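Local coordinates for putative cell invasion protein with MAC/Perforin domain (Bacteroides thetaiotaomicron VPI-5482, PDB 3KK7), which is of uncertain function but carries a membrane-attack complex/perforin (MACPF) domain, the fold of pore-forming proteins, and may act in cell invasion, at residues Phe49-Ala61 against Asp71-Lys83. Numbering follows the deposited sequence.
Sequences FTDATDFLGCSYA and DFANAKYPVVNMK
Tyr60 lays one face of its ring over Asn74, with CB of Asn74 3.8 Å from the ring centroid in a CH-pi contact. The Asn74 amide stands at 87° to that ring and sends ND2 to the Tyr60 hydroxyl, which lies nearly in the amide plane, while its OD1 accepts from N of Thr66; the same OH is bonded to the backbone N of Gly70. With chi1 at -178°, CG points away from the backbone N of Tyr60 and the ring swings across to Asn74. A leucine in place of Tyr60 would probably leave ND2 of Asn74 and N of Gly70 without the hydroxyl they share. Phe49 takes the carbonyl O of Lys76 at its ring edge, 3.6 Å from CZ, while CE1 of Phe55 sits over one face near the rim. Phe55 meets CB of Ala75 through CD1 and CB of Phe72 through CZ. Residues 58-60 pair antiparallel with 75-78 within the MACPF domain, and a beta bulge shifts the register between Cys58-Pro78 and Tyr60-Ala75. Strand 58-60 also bonds to strand 211-218 of the large antiparallel sheet. Ser59 grips Tyr77 twice: its N donates to Tyr77 O (2.8 Å), and its OG, also hydrogen-bonded to O of Tyr208, accepts from Tyr77 N (3.1 Å). Gly57 O takes both Val79 N and Val80 N at 2.9 Å, and selenomethionine Met82 brings CE against CD2 of Leu56.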
loop_
_atom_site.group_PDB
_atom_site.type_symbol
_atom_site.label_atom_id
_atom_site.label_comp_id
_atom_site.label_asym_id
_atom_site.label_seq_id
_atom_site.Cartn_x
_atom_site.Cartn_y
_atom_site.Cartn_z
ATOM N N PHE A 49 8.275 -15.862 11.927
ATOM C CA PHE A 49 8.774 -16.461 10.687
ATOM C C PHE A 49 9.771 -17.627 10.912
ATOM O O PHE A 49 11.005 -17.465 10.761
ATOM C CB PHE A 49 9.363 -15.370 9.793
ATOM C CG PHE A 49 8.395 -14.240 9.518
ATOM C CD1 PHE A 49 7.142 -14.504 8.962
ATOM C CD2 PHE A 49 8.730 -12.915 9.821
ATOM C CE1 PHE A 49 6.239 -13.469 8.717
ATOM C CE2 PHE A 49 7.833 -11.872 9.568
ATOM C CZ PHE A 49 6.591 -12.146 9.017
ATOM N N THR A 50 9.197 -18.794 11.276
ATOM C CA THR A 50 9.931 -20.086 11.445
ATOM C C THR A 50 10.689 -20.437 10.138
ATOM O O THR A 50 11.933 -20.382 10.091
ATOM C CB THR A 50 8.956 -21.296 11.827
ATOM O OG1 THR A 50 7.938 -20.854 12.736
ATOM C CG2 THR A 50 9.720 -22.490 12.435
ATOM N N ASP A 51 9.919 -20.740 9.078
ATOM C CA ASP A 51 10.483 -21.141 7.804
ATOM C C ASP A 51 10.106 -20.184 6.649
ATOM O O ASP A 51 9.273 -19.261 6.796
ATOM C CB ASP A 51 10.137 -22.614 7.496
ATOM C CG ASP A 51 8.699 -22.806 7.009
ATOM O OD1 ASP A 51 8.258 -22.089 6.076
ATOM O OD2 ASP A 51 8.017 -23.716 7.541
ATOM N N ALA A 52 10.750 -20.467 5.513
ATOM C CA ALA A 52 10.735 -19.669 4.307
ATOM C C ALA A 52 9.362 -19.537 3.645
ATOM O O ALA A 52 9.158 -18.660 2.824
ATOM C CB ALA A 52 11.740 -20.261 3.321
ATOM N N THR A 53 8.421 -20.395 4.010
ATOM C CA THR A 53 7.111 -20.386 3.398
ATOM C C THR A 53 6.144 -19.437 4.128
ATOM O O THR A 53 5.083 -19.081 3.605
ATOM C CB THR A 53 6.534 -21.838 3.323
ATOM O OG1 THR A 53 5.981 -22.206 4.591
ATOM C CG2 THR A 53 7.623 -22.855 2.905
ATOM N N ASP A 54 6.506 -19.009 5.329
ATOM C CA ASP A 54 5.625 -18.142 6.121
ATOM C C ASP A 54 5.569 -16.685 5.661
ATOM O O ASP A 54 4.839 -15.929 6.251
ATOM C CB ASP A 54 6.038 -18.129 7.612
ATOM C CG ASP A 54 5.888 -19.472 8.301
ATOM O OD1 ASP A 54 4.847 -20.155 8.138
ATOM O OD2 ASP A 54 6.812 -19.805 9.062
ATOM N N PHE A 55 6.343 -16.256 4.666
ATOM C CA PHE A 55 6.261 -14.845 4.255
ATOM C C PHE A 55 5.079 -14.572 3.332
ATOM O O PHE A 55 4.717 -13.424 3.121
ATOM C CB PHE A 55 7.546 -14.372 3.588
ATOM C CG PHE A 55 8.721 -14.471 4.473
ATOM C CD1 PHE A 55 8.933 -13.536 5.444
ATOM C CD2 PHE A 55 9.593 -15.527 4.374
ATOM C CE1 PHE A 55 10.005 -13.646 6.306
ATOM C CE2 PHE A 55 10.690 -15.637 5.238
ATOM C CZ PHE A 55 10.884 -14.703 6.202
ATOM N N LEU A 56 4.480 -15.624 2.794
ATOM C CA LEU A 56 3.436 -15.460 1.811
ATOM C C LEU A 56 2.222 -14.812 2.461
ATOM O O LEU A 56 1.856 -15.160 3.562
ATOM C CB LEU A 56 3.064 -16.813 1.207
ATOM C CG LEU A 56 2.507 -16.765 -0.216
ATOM C CD1 LEU A 56 3.527 -16.228 -1.198
ATOM C CD2 LEU A 56 2.045 -18.191 -0.609
ATOM N N GLY A 57 1.637 -13.839 1.781
ATOM C CA GLY A 57 0.462 -13.126 2.284
ATOM C C GLY A 57 0.744 -12.101 3.370
ATOM O O GLY A 57 -0.208 -11.579 3.992
ATOM N N CYS A 58 2.031 -11.841 3.622
ATOM C CA CYS A 58 2.433 -10.781 4.540
ATOM C C CYS A 58 2.635 -9.477 3.826
ATOM O O CYS A 58 2.921 -9.440 2.632
ATOM C CB CYS A 58 3.732 -11.098 5.283
ATOM S SG CYS A 58 3.492 -12.408 6.460
ATOM N N SER A 59 2.504 -8.406 4.588
ATOM C CA SER A 59 2.803 -7.095 4.072
ATOM C C SER A 59 4.317 -6.986 3.849
ATOM O O SER A 59 5.129 -7.701 4.470
ATOM C CB SER A 59 2.332 -6.042 5.054
ATOM O OG SER A 59 3.033 -6.215 6.276
ATOM N N TYR A 60 4.672 -6.077 2.956
ATOM C CA TYR A 60 6.027 -5.844 2.569
ATOM C C TYR A 60 6.300 -4.333 2.606
ATOM O O TYR A 60 5.500 -3.541 2.081
ATOM C CB TYR A 60 6.264 -6.424 1.174
ATOM C CG TYR A 60 7.680 -6.244 0.725
ATOM C CD1 TYR A 60 8.087 -5.089 0.056
ATOM C CD2 TYR A 60 8.632 -7.208 1.002
ATOM C CE1 TYR A 60 9.419 -4.910 -0.335
ATOM C CE2 TYR A 60 9.950 -7.044 0.607
ATOM C CZ TYR A 60 10.339 -5.896 -0.051
ATOM O OH TYR A 60 11.650 -5.771 -0.407
ATOM N N ALA A 61 7.431 -3.945 3.205
ATOM C CA ALA A 61 7.767 -2.521 3.424
ATOM C C ALA A 61 8.772 -1.973 2.426
ATOM O O ALA A 61 9.913 -2.433 2.356
ATOM C CB ALA A 61 8.312 -2.331 4.830
ATOM N N ASP A 71 14.164 -8.697 0.252
ATOM C CA ASP A 71 14.797 -8.958 1.540
ATOM C C ASP A 71 13.721 -9.351 2.571
ATOM O O ASP A 71 12.787 -8.592 2.806
ATOM C CB ASP A 71 15.540 -7.667 1.954
ATOM C CG ASP A 71 16.239 -7.743 3.321
ATOM O OD1 ASP A 71 16.039 -8.700 4.107
ATOM O OD2 ASP A 71 16.999 -6.785 3.598
ATOM N N PHE A 72 13.897 -10.513 3.203
ATOM C CA PHE A 72 12.963 -11.024 4.191
ATOM C C PHE A 72 12.705 -10.054 5.337
ATOM O O PHE A 72 11.615 -10.044 5.885
ATOM C CB PHE A 72 13.422 -12.381 4.747
ATOM C CG PHE A 72 14.559 -12.295 5.711
ATOM C CD1 PHE A 72 14.317 -12.125 7.071
ATOM C CD2 PHE A 72 15.867 -12.383 5.273
ATOM C CE1 PHE A 72 15.363 -12.054 7.984
ATOM C CE2 PHE A 72 16.933 -12.297 6.185
ATOM C CZ PHE A 72 16.676 -12.132 7.544
ATOM N N ALA A 73 13.699 -9.250 5.704
ATOM C CA ALA A 73 13.535 -8.237 6.749
ATOM C C ALA A 73 12.377 -7.249 6.444
ATOM O O ALA A 73 11.800 -6.692 7.348
ATOM C CB ALA A 73 14.851 -7.467 6.955
ATOM N N ASN A 74 12.066 -7.008 5.177
ATOM C CA ASN A 74 10.997 -6.091 4.820
ATOM C C ASN A 74 9.608 -6.727 4.905
ATOM O O ASN A 74 8.599 -6.041 4.707
ATOM C CB ASN A 74 11.212 -5.544 3.406
ATOM C CG ASN A 74 12.519 -4.780 3.259
ATOM O OD1 ASN A 74 13.033 -4.199 4.216
ATOM N ND2 ASN A 74 13.066 -4.786 2.048
ATOM N N ALA A 75 9.555 -8.039 5.143
ATOM C CA ALA A 75 8.284 -8.717 5.407
ATOM C C ALA A 75 7.839 -8.294 6.797
ATOM O O ALA A 75 8.605 -8.426 7.742
ATOM C CB ALA A 75 8.471 -10.221 5.350
ATOM N N LYS A 76 6.629 -7.767 6.942
ATOM C CA LYS A 76 6.230 -7.231 8.242
ATOM C C LYS A 76 5.192 -8.063 8.987
ATOM O O LYS A 76 5.560 -8.821 9.872
ATOM C CB LYS A 76 5.786 -5.775 8.095
ATOM C CG LYS A 76 6.908 -4.787 7.698
ATOM C CD LYS A 76 7.974 -4.545 8.800
ATOM C CE LYS A 76 9.134 -3.732 8.232
ATOM N NZ LYS A 76 10.454 -4.130 8.797
ATOM N N TYR A 77 3.910 -7.925 8.659
ATOM C CA TYR A 77 2.859 -8.659 9.345
ATOM C C TYR A 77 1.895 -9.339 8.392
ATOM O O TYR A 77 1.770 -8.971 7.211
ATOM C CB TYR A 77 2.046 -7.741 10.243
ATOM C CG TYR A 77 2.856 -6.926 11.207
ATOM C CD1 TYR A 77 3.323 -7.477 12.400
ATOM C CD2 TYR A 77 3.141 -5.581 10.936
ATOM C CE1 TYR A 77 4.050 -6.718 13.284
ATOM C CE2 TYR A 77 3.880 -4.816 11.807
ATOM C CZ TYR A 77 4.332 -5.382 12.976
ATOM O OH TYR A 77 5.076 -4.604 13.831
ATOM N N PRO A 78 1.187 -10.335 8.905
ATOM C CA PRO A 78 0.296 -11.048 7.994
ATOM C C PRO A 78 -0.891 -10.200 7.592
ATOM O O PRO A 78 -1.481 -9.543 8.444
ATOM C CB PRO A 78 -0.188 -12.269 8.800
ATOM C CG PRO A 78 0.492 -12.241 10.115
ATOM C CD PRO A 78 1.448 -11.061 10.162
ATOM N N VAL A 79 -1.218 -10.218 6.301
ATOM C CA VAL A 79 -2.458 -9.641 5.798
ATOM C C VAL A 79 -3.460 -10.781 5.535
ATOM O O VAL A 79 -4.611 -10.745 6.005
ATOM C CB VAL A 79 -2.207 -8.826 4.545
ATOM C CG1 VAL A 79 -3.496 -8.421 3.922
ATOM C CG2 VAL A 79 -1.348 -7.629 4.904
ATOM N N VAL A 80 -3.007 -11.805 4.824
ATOM C CA VAL A 80 -3.826 -12.992 4.641
ATOM C C VAL A 80 -3.583 -13.941 5.794
ATOM O O VAL A 80 -2.433 -14.185 6.162
ATOM C CB VAL A 80 -3.537 -13.714 3.311
ATOM C CG1 VAL A 80 -4.524 -14.847 3.130
ATOM C CG2 VAL A 80 -3.641 -12.744 2.128
ATOM N N ASN A 81 -4.669 -14.440 6.395
ATOM C CA ASN A 81 -4.567 -15.563 7.337
ATOM C C ASN A 81 -4.376 -16.872 6.547
ATOM O O ASN A 81 -5.349 -17.574 6.259
ATOM C CB ASN A 81 -5.799 -15.645 8.240
ATOM C CG ASN A 81 -5.687 -16.747 9.302
ATOM O OD1 ASN A 81 -4.854 -17.624 9.199
ATOM N ND2 ASN A 81 -6.529 -16.690 10.318
HETATM N N MSE A 82 -3.111 -17.175 6.216
HETATM C CA MSE A 82 -2.717 -18.334 5.412
HETATM C C MSE A 82 -3.086 -19.678 6.010
HETATM O O MSE A 82 -3.494 -20.574 5.296
HETATM C CB MSE A 82 -1.208 -18.319 5.170
HETATM C CG MSE A 82 -0.751 -17.199 4.273
HETATM SE SE MSE A 82 -1.482 -17.268 2.438
HETATM C CE MSE A 82 -0.696 -18.973 1.967
ATOM N N LYS A 83 -2.911 -19.833 7.308
ATOM C CA LYS A 83 -3.253 -21.082 7.943
ATOM C C LYS A 83 -4.753 -21.334 7.741
ATOM O O LYS A 83 -5.156 -22.428 7.360
ATOM C CB LYS A 83 -2.873 -21.082 9.424
ATOM C CG LYS A 83 -3.474 -22.251 10.255
ATOM C CD LYS A 83 -3.020 -22.207 11.723
ATOM C CE LYS A 83 -3.317 -23.517 12.476
ATOM N NZ LYS A 83 -4.750 -23.676 12.860
#